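Local coordinates for packaging protein UL32 (PDB 6XF9) that binds zinc, assembles into a pentameric ring required for herpesviral genome packaging, and probably directs new capsids to nuclear replication compartments, at residues D[51-56]-D[124-129]; D[76-81]-D[96-101]; D[102-107]-D[112-117]. All coordinates share one frame; numbering follows the deposited sequence.

Contact 1. Residues D[51-56]-D[124-129]; sequences PCRVCQ and GIDLQL. With ZN (zinc ion), chain O.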
loop_
_atom_site.group_PDB
_atom_site.type_symbol
_atom_site.label_atom_id
_atom_site.label_comp_id
_atom_site.label_asym_id
_atom_site.label_seq_id
_atom_site.Cartn_x
_atom_site.Cartn_y
_atom_site.Cartn_z
ATOM N N PRO D 51 13.443 -8.040 37.586
ATOM C CA PRO D 51 14.884 -8.080 37.855
ATOM C C PRO D 51 15.555 -9.337 37.328
ATOM O O PRO D 51 14.918 -10.349 37.040
ATOM C CB PRO D 51 14.955 -8.033 39.383
ATOM C CG PRO D 51 13.665 -8.578 39.823
ATOM C CD PRO D 51 12.665 -8.074 38.831
ATOM N N CYS D 52 16.874 -9.246 37.191
ATOM C CA CYS D 52 17.686 -10.415 36.903
ATOM C C CYS D 52 17.985 -11.151 38.199
ATOM O O CYS D 52 18.682 -10.625 39.067
ATOM C CB CYS D 52 18.980 -9.999 36.230
ATOM S SG CYS D 52 19.994 -11.453 35.993
ATOM N N ARG D 53 17.474 -12.366 38.337
ATOM C CA ARG D 53 17.619 -13.070 39.608
ATOM C C ARG D 53 19.075 -13.328 39.955
ATOM O O ARG D 53 19.454 -13.248 41.130
ATOM C CB ARG D 53 16.819 -14.364 39.572
ATOM C CG ARG D 53 15.319 -14.122 39.688
ATOM C CD ARG D 53 14.569 -15.401 39.446
ATOM N NE ARG D 53 14.414 -16.205 40.650
ATOM C CZ ARG D 53 13.481 -15.998 41.567
ATOM N NH1 ARG D 53 12.618 -14.997 41.428
ATOM N NH2 ARG D 53 13.417 -16.800 42.617
ATOM N N VAL D 54 19.918 -13.608 38.956
ATOM C CA VAL D 54 21.331 -13.856 39.241
ATOM C C VAL D 54 22.032 -12.568 39.639
ATOM O O VAL D 54 22.873 -12.560 40.538
ATOM C CB VAL D 54 22.023 -14.532 38.046
ATOM C CG1 VAL D 54 23.507 -14.607 38.275
ATOM C CG2 VAL D 54 21.484 -15.915 37.869
ATOM N N CYS D 55 21.732 -11.463 38.966
ATOM C CA CYS D 55 22.296 -10.191 39.407
ATOM C C CYS D 55 21.872 -9.891 40.835
ATOM O O CYS D 55 22.653 -9.355 41.627
ATOM C CB CYS D 55 21.851 -9.056 38.488
ATOM S SG CYS D 55 22.681 -8.934 36.871
ATOM N N GLN D 56 20.643 -10.261 41.191
ATOM C CA GLN D 56 20.136 -9.953 42.527
ATOM C C GLN D 56 20.794 -10.835 43.576
ATOM O O GLN D 56 21.064 -10.386 44.694
ATOM C CB GLN D 56 18.607 -10.082 42.561
ATOM C CG GLN D 56 17.904 -8.976 41.772
ATOM C CD GLN D 56 18.040 -7.619 42.445
ATOM O OE1 GLN D 56 18.575 -7.524 43.557
ATOM N NE2 GLN D 56 17.601 -6.556 41.762
ATOM N N GLY D 124 16.824 -22.373 35.102
ATOM C CA GLY D 124 17.571 -22.381 33.852
ATOM C C GLY D 124 17.405 -21.097 33.072
ATOM O O GLY D 124 18.368 -20.562 32.518
ATOM N N ILE D 125 16.184 -20.572 33.026
ATOM C CA ILE D 125 15.984 -19.342 32.274
ATOM C C ILE D 125 16.788 -18.208 32.898
ATOM O O ILE D 125 17.287 -17.332 32.182
ATOM C CB ILE D 125 14.482 -19.008 32.178
ATOM C CG1 ILE D 125 14.242 -17.985 31.069
ATOM C CG2 ILE D 125 13.939 -18.495 33.514
ATOM C CD1 ILE D 125 14.851 -18.394 29.752
ATOM N N ASP D 126 16.971 -18.217 34.228
ATOM C CA ASP D 126 17.704 -17.125 34.874
ATOM C C ASP D 126 19.189 -17.172 34.538
ATOM O O ASP D 126 19.815 -16.121 34.326
ATOM C CB ASP D 126 17.511 -17.173 36.386
ATOM C CG ASP D 126 16.059 -17.068 36.791
ATOM O OD1 ASP D 126 15.428 -16.046 36.430
ATOM O OD2 ASP D 126 15.559 -17.992 37.485
ATOM N N LEU D 127 19.763 -18.387 34.501
ATOM C CA LEU D 127 21.148 -18.573 34.066
ATOM C C LEU D 127 21.328 -18.186 32.601
ATOM O O LEU D 127 22.319 -17.544 32.237
ATOM C CB LEU D 127 21.571 -20.021 34.288
ATOM C CG LEU D 127 21.550 -20.471 35.749
ATOM C CD1 LEU D 127 21.765 -21.977 35.843
ATOM C CD2 LEU D 127 22.581 -19.737 36.584
ATOM N N GLN D 128 20.419 -18.642 31.730
ATOM C CA GLN D 128 20.472 -18.289 30.310
ATOM C C GLN D 128 20.397 -16.781 30.090
ATOM O O GLN D 128 21.147 -16.218 29.285
ATOM C CB GLN D 128 19.317 -18.958 29.586
ATOM C CG GLN D 128 19.440 -20.435 29.431
ATOM C CD GLN D 128 18.425 -20.956 28.443
ATOM O OE1 GLN D 128 18.632 -20.888 27.236
ATOM N NE2 GLN D 128 17.294 -21.429 28.949
ATOM N N LEU D 129 19.458 -16.113 30.760
ATOM C CA LEU D 129 19.299 -14.671 30.579
ATOM C C LEU D 129 20.534 -13.919 31.064
ATOM O O LEU D 129 20.984 -12.960 30.415
ATOM C CB LEU D 129 18.038 -14.185 31.300
ATOM C CG LEU D 129 16.679 -14.434 30.625
ATOM C CD1 LEU D 129 15.523 -14.086 31.544
ATOM C CD2 LEU D 129 16.587 -13.583 29.362
HETATM ZN ZN ZN O . 21.997 -10.511 35.400
#
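Arg53 lays the aliphatic part of its side chain along the carboxylate of Asp126, where the two helices come closest. Arg53 CD sits close against this buried residue, 3.2 Å from Asp126 OD1. The chain then bends at chi3 (86°), and the salt bridge that follows is long, with Arg53 NE 3.8 Å from Asp126 OD2. The guanidinium and carboxylate planes are 29° apart. Both groups have firmer partners nearby: Arg53 NH2 donates to Arg121 O, while Asp126 OD1 and OD2 are held by Ser45 OG and Met123 N. Only the charged tip of the partly exposed Arg53 is loosely held here. Val54 and Leu127 form the wholly buried apolar part. Val54 CG2 lies 3.9 Å from the backbone O of Asp126 and 4.2 Å from Leu127 CD2, and the two side chains cross at about a right angle. Cys52 N-caps the helix that follows. Its SG accepts a nearly straight bond from Cys55 N (3.4 Å, 170°). The SG atoms of Cys52 and Cys55 each lie 2.3 Å from zinc. His130, further along helix 124-133, and Cys136 complete the site. The arrangement is typical of a zinc site of three cysteines and one histidine in which a CxxC motif opens a helix.

Contact 2. Residues D[76-81]-D[96-101]; sequences ACLCFF and AADLCE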
loop_
_atom_site.group_PDB
_atom_site.type_symbol
_atom_site.label_atom_id
_atom_site.label_comp_id
_atom_site.label_asym_id
_atom_site.label_seq_id
_atom_site.Cartn_x
_atom_site.Cartn_y
_atom_site.Cartn_z
ATOM N N ALA D 76 34.631 -13.667 37.597
ATOM C CA ALA D 76 35.064 -13.119 36.315
ATOM C C ALA D 76 35.622 -14.187 35.383
ATOM O O ALA D 76 35.617 -13.989 34.164
ATOM C CB ALA D 76 36.094 -12.018 36.520
ATOM N N CYS D 77 36.148 -15.299 35.908
ATOM C CA CYS D 77 36.565 -16.380 35.012
ATOM C C CYS D 77 35.369 -17.076 34.400
ATOM O O CYS D 77 35.363 -17.380 33.202
ATOM C CB CYS D 77 37.415 -17.405 35.740
ATOM S SG CYS D 77 39.065 -16.889 35.880
ATOM N N LEU D 78 34.365 -17.379 35.226
ATOM C CA LEU D 78 33.120 -17.944 34.721
ATOM C C LEU D 78 32.543 -17.068 33.622
ATOM O O LEU D 78 32.191 -17.555 32.539
ATOM C CB LEU D 78 32.120 -18.076 35.859
ATOM C CG LEU D 78 30.763 -18.583 35.417
ATOM C CD1 LEU D 78 30.905 -19.865 34.637
ATOM C CD2 LEU D 78 29.840 -18.722 36.611
ATOM N N CYS D 79 32.469 -15.757 33.869
ATOM C CA CYS D 79 31.979 -14.844 32.847
ATOM C C CYS D 79 32.804 -14.944 31.561
ATOM O O CYS D 79 32.245 -15.072 30.470
ATOM C CB CYS D 79 31.961 -13.422 33.395
ATOM S SG CYS D 79 30.743 -13.234 34.708
ATOM N N PHE D 80 34.128 -14.934 31.660
ATOM C CA PHE D 80 34.939 -15.012 30.445
ATOM C C PHE D 80 34.624 -16.277 29.658
ATOM O O PHE D 80 34.568 -16.251 28.425
ATOM C CB PHE D 80 36.423 -14.960 30.803
ATOM C CG PHE D 80 37.339 -14.906 29.623
ATOM C CD1 PHE D 80 37.610 -13.709 28.992
ATOM C CD2 PHE D 80 37.953 -16.041 29.167
ATOM C CE1 PHE D 80 38.470 -13.656 27.903
ATOM C CE2 PHE D 80 38.820 -16.000 28.083
ATOM C CZ PHE D 80 39.078 -14.807 27.449
ATOM N N PHE D 81 34.430 -17.396 30.352
ATOM C CA PHE D 81 34.144 -18.652 29.670
ATOM C C PHE D 81 32.808 -18.591 28.957
ATOM O O PHE D 81 32.684 -19.033 27.809
ATOM C CB PHE D 81 34.159 -19.805 30.677
ATOM C CG PHE D 81 35.507 -20.450 30.842
ATOM C CD1 PHE D 81 36.616 -19.695 31.188
ATOM C CD2 PHE D 81 35.649 -21.826 30.713
ATOM C CE1 PHE D 81 37.855 -20.283 31.341
ATOM C CE2 PHE D 81 36.894 -22.417 30.876
ATOM C CZ PHE D 81 37.994 -21.637 31.193
ATOM N N ALA D 96 25.797 -23.369 35.628
ATOM C CA ALA D 96 25.143 -23.700 36.890
ATOM C C ALA D 96 26.132 -24.326 37.858
ATOM O O ALA D 96 26.307 -23.845 38.983
ATOM C CB ALA D 96 23.982 -24.662 36.656
ATOM N N ALA D 97 26.824 -25.379 37.408
ATOM C CA ALA D 97 27.791 -26.070 38.254
ATOM C C ALA D 97 28.861 -25.114 38.763
ATOM O O ALA D 97 29.124 -25.045 39.968
ATOM C CB ALA D 97 28.428 -27.225 37.478
ATOM N N ASP D 98 29.454 -24.327 37.865
ATOM C CA ASP D 98 30.535 -23.448 38.280
ATOM C C ASP D 98 30.030 -22.318 39.168
ATOM O O ASP D 98 30.822 -21.733 39.916
ATOM C CB ASP D 98 31.273 -22.874 37.067
ATOM C CG ASP D 98 31.785 -23.959 36.097
ATOM O OD1 ASP D 98 31.957 -25.144 36.496
ATOM O OD2 ASP D 98 32.072 -23.600 34.927
ATOM N N LEU D 99 28.739 -21.978 39.089
ATOM C CA LEU D 99 28.182 -20.998 40.020
ATOM C C LEU D 99 27.996 -21.603 41.410
ATOM O O LEU D 99 28.194 -20.915 42.414
ATOM C CB LEU D 99 26.864 -20.434 39.484
ATOM C CG LEU D 99 26.338 -19.271 40.328
ATOM C CD1 LEU D 99 27.225 -18.086 40.150
ATOM C CD2 LEU D 99 24.916 -18.909 39.974
ATOM N N CYS D 100 27.560 -22.865 41.495
ATOM C CA CYS D 100 27.634 -23.587 42.764
ATOM C C CYS D 100 29.031 -23.524 43.364
ATOM O O CYS D 100 29.229 -23.061 44.494
ATOM C CB CYS D 100 27.250 -25.052 42.580
ATOM S SG CYS D 100 25.566 -25.419 42.865
ATOM N N GLU D 101 30.017 -23.990 42.603
ATOM C CA GLU D 101 31.369 -24.079 43.120
ATOM C C GLU D 101 31.837 -22.728 43.635
ATOM O O GLU D 101 32.378 -22.637 44.738
ATOM C CB GLU D 101 32.277 -24.606 42.017
ATOM C CG GLU D 101 33.731 -24.712 42.345
ATOM C CD GLU D 101 34.066 -25.843 43.275
ATOM O OE1 GLU D 101 33.185 -26.669 43.602
ATOM O OE2 GLU D 101 35.252 -25.921 43.650
#
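Leu78 reaches from helix 71-83 to Asp98 and Leu99 on helix 89-106. Its CB points toward that helix but falls short of segment 96-101, and meets Ile102 CD1 one turn beyond Asp98. CG stands anti to the backbone N (chi1 177°), which sends the branch toward helix 89-106. There the two methyl groups part. CD1 goes to Asp98 and lies 3.9 Å from both Asp98 CB and Asp98 OD2. CD2 goes to Leu99, 4.2 Å from the backbone N of Leu99 and 4.4 Å from Leu99 CD1. The two helices form a helical hairpin: they follow each other in the chain across a short connection, and the two segments run in roughly antiparallel directions. It is part of the mainly helical fold of the protein. No hydrogen bond links the two segments. The contact is small, with 117 Å² buried over both sides, and all three touching residues are buried. Asp98 meets the methyl group with its aliphatic CB and with OD2. The polar end of Asp98 is satisfied elsewhere, because OD2 accepts a hydrogen bond from Trp5 N near the N-terminus. The side chain of Leu99 lies about 7 Å from that of His130, a zinc ligand.

Contact 3. Residues D[102-107]-D[112-117]; sequences IMHLHF and ATYGLF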
loop_
_atom_site.group_PDB
_atom_site.type_symbol
_atom_site.label_atom_id
_atom_site.label_comp_id
_atom_site.label_asym_id
_atom_site.label_seq_id
_atom_site.Cartn_x
_atom_site.Cartn_y
_atom_site.Cartn_z
ATOM N N ILE D 102 31.579 -21.658 42.880
ATOM C CA ILE D 102 32.002 -20.333 43.322
ATOM C C ILE D 102 31.326 -19.972 44.637
ATOM O O ILE D 102 31.908 -19.269 45.471
ATOM C CB ILE D 102 31.730 -19.286 42.226
ATOM C CG1 ILE D 102 32.720 -19.461 41.085
ATOM C CG2 ILE D 102 31.831 -17.862 42.772
ATOM C CD1 ILE D 102 32.306 -18.723 39.858
ATOM N N MET D 103 30.102 -20.467 44.862
ATOM C CA MET D 103 29.368 -20.123 46.079
ATOM C C MET D 103 29.858 -20.904 47.296
ATOM O O MET D 103 29.886 -20.361 48.408
ATOM C CB MET D 103 27.874 -20.403 45.896
ATOM C CG MET D 103 27.164 -19.520 44.906
ATOM S SD MET D 103 26.900 -17.881 45.573
ATOM C CE MET D 103 25.623 -18.160 46.789
ATOM N N HIS D 104 30.244 -22.166 47.103
ATOM C CA HIS D 104 30.801 -22.966 48.184
ATOM C C HIS D 104 32.209 -22.526 48.576
ATOM O O HIS D 104 32.601 -22.689 49.739
ATOM C CB HIS D 104 30.771 -24.425 47.771
ATOM C CG HIS D 104 29.397 -25.001 47.813
ATOM N ND1 HIS D 104 28.916 -25.859 46.849
ATOM C CD2 HIS D 104 28.377 -24.801 48.681
ATOM C CE1 HIS D 104 27.670 -26.192 47.141
ATOM N NE2 HIS D 104 27.317 -25.559 48.246
ATOM N N LEU D 105 32.988 -21.992 47.629
ATOM C CA LEU D 105 34.328 -21.505 47.952
ATOM C C LEU D 105 34.277 -20.219 48.755
ATOM O O LEU D 105 35.035 -20.051 49.721
ATOM C CB LEU D 105 35.149 -21.278 46.686
ATOM C CG LEU D 105 35.935 -22.362 45.971
ATOM C CD1 LEU D 105 35.142 -23.612 45.781
ATOM C CD2 LEU D 105 36.316 -21.793 44.636
ATOM N N HIS D 106 33.424 -19.277 48.350
ATOM C CA HIS D 106 33.513 -17.920 48.865
ATOM C C HIS D 106 32.350 -17.482 49.743
ATOM O O HIS D 106 32.456 -16.427 50.378
ATOM C CB HIS D 106 33.658 -16.932 47.703
ATOM C CG HIS D 106 34.818 -17.227 46.810
ATOM N ND1 HIS D 106 36.002 -16.527 46.873
ATOM C CD2 HIS D 106 34.975 -18.146 45.827
ATOM C CE1 HIS D 106 36.837 -16.997 45.961
ATOM N NE2 HIS D 106 36.238 -17.980 45.311
ATOM N N PHE D 107 31.256 -18.238 49.713
ATOM C CA PHE D 107 30.093 -17.974 50.550
ATOM C C PHE D 107 29.508 -19.292 51.061
ATOM O O PHE D 107 28.404 -19.668 50.669
ATOM C CB PHE D 107 29.033 -17.191 49.774
ATOM C CG PHE D 107 29.438 -15.782 49.450
ATOM C CD1 PHE D 107 30.123 -15.494 48.281
ATOM C CD2 PHE D 107 29.130 -14.742 50.313
ATOM C CE1 PHE D 107 30.497 -14.198 47.980
ATOM C CE2 PHE D 107 29.500 -13.445 50.018
ATOM C CZ PHE D 107 30.185 -13.171 48.850
ATOM N N ALA D 112 21.837 -18.547 51.013
ATOM C CA ALA D 112 21.555 -18.358 49.592
ATOM C C ALA D 112 22.253 -19.425 48.742
ATOM O O ALA D 112 21.688 -19.911 47.762
ATOM C CB ALA D 112 21.974 -16.964 49.149
ATOM N N THR D 113 23.479 -19.784 49.117
ATOM C CA THR D 113 24.233 -20.800 48.409
ATOM C C THR D 113 23.528 -22.161 48.423
ATOM O O THR D 113 23.541 -22.855 47.406
ATOM C CB THR D 113 25.647 -20.963 48.998
ATOM O OG1 THR D 113 26.343 -19.712 48.931
ATOM C CG2 THR D 113 26.428 -22.017 48.227
ATOM N N TYR D 114 22.916 -22.566 49.540
ATOM C CA TYR D 114 22.263 -23.869 49.508
ATOM C C TYR D 114 20.804 -23.699 49.115
ATOM O O TYR D 114 20.181 -22.678 49.428
ATOM C CB TYR D 114 22.403 -24.591 50.855
ATOM C CG TYR D 114 23.847 -24.652 51.306
ATOM C CD1 TYR D 114 24.663 -25.710 50.905
ATOM C CD2 TYR D 114 24.412 -23.639 52.087
ATOM C CE1 TYR D 114 25.990 -25.780 51.282
ATOM C CE2 TYR D 114 25.750 -23.695 52.465
ATOM C CZ TYR D 114 26.532 -24.775 52.058
ATOM O OH TYR D 114 27.866 -24.870 52.410
ATOM N N GLY D 115 20.277 -24.672 48.381
ATOM C CA GLY D 115 18.982 -24.473 47.765
ATOM C C GLY D 115 19.129 -23.379 46.732
ATOM O O GLY D 115 18.341 -22.424 46.676
ATOM N N LEU D 116 20.175 -23.520 45.913
ATOM C CA LEU D 116 20.496 -22.501 44.921
ATOM C C LEU D 116 19.485 -22.504 43.781
ATOM O O LEU D 116 19.085 -21.440 43.297
ATOM C CB LEU D 116 21.911 -22.750 44.394
ATOM C CG LEU D 116 22.567 -21.746 43.452
ATOM C CD1 LEU D 116 22.564 -20.343 44.060
ATOM C CD2 LEU D 116 23.998 -22.192 43.150
ATOM N N PHE D 117 19.035 -23.688 43.372
ATOM C CA PHE D 117 18.172 -23.851 42.217
ATOM C C PHE D 117 16.804 -24.381 42.622
ATOM O O PHE D 117 16.641 -24.992 43.682
ATOM C CB PHE D 117 18.819 -24.799 41.214
ATOM C CG PHE D 117 20.175 -24.357 40.790
ATOM C CD1 PHE D 117 20.346 -23.145 40.165
ATOM C CD2 PHE D 117 21.281 -25.146 41.034
ATOM C CE1 PHE D 117 21.597 -22.727 39.784
ATOM C CE2 PHE D 117 22.536 -24.736 40.653
ATOM C CZ PHE D 117 22.698 -23.521 40.030
#
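Met103 and Thr113 have their CA atoms 5.7 Å apart, the nearest approach of the two backbones, where the loop comes back beside the helix end. Segment 102-107 is the last part of helix 89-106, and Phe107 is the first residue to leave helical backbone angles. Segment 112-117 has no regular structure and returns after only four residues.

Thr113 is the buried centre of the contact. Its methyl CG2 packs 3.4 Å from His104 CD2 and also comes close to Met103 CB. The Thr113 hydroxyl is modelled as donating from OG1 to Phe107 O at 2.7 Å, but the position of OG1 is less certain. Bends at chi2 (-75°) and chi3 turn the Met103 chain alongside Thr113, though the place of its terminal methyl against the Thr113 hydroxyl is doubtful. The two side chains run past each other in opposite directions. Met103 CG also lies 4.5 Å from Leu116 CD2. Tyr114 CE1 sits at the edge of the His104 ring, near its plane, 3.3 Å from His104 NE2. The two ring planes are 41° apart, an oblique pairing at the more exposed side. The polar ends look elsewhere: His104 ND1 hydrogen-bonds His13 NE2, and Tyr114 OH is hydrogen-bonded to Pro108 O.

Around this helix end, Met103 and Phe107 touch Leu61, and the Phe107 ring meets Phe71 of helix 71-83 edge-to-face. Ala112 and Leu116 rest on Leu57 of helix 53-60, while Leu116 and Phe117 pack back on helix 89-106 ahead of helix 124-133.

Overall arrangement
Contacts 1 and 2 are buried, whereas contact 3 is partly exposed and lies farther from the centre of the chain. Contacts 2 and 3 share helix 89-106: contact 2 uses its middle and contact 3 its end. Contact 1 joins the helix before contact 2 to the helix after contact 3, so its two segments bracket the others in sequence. Leu127 links all three, packing on Ala96 and Leu99 of contact 2 and on Phe117 of contact 3. Cys100 meets Leu116 and Phe117. The chemistry differs: contact 1 has metal ligands and a long salt bridge, contact 2 is mostly aliphatic, and contact 3 mixes aromatic, methyl and polar groups.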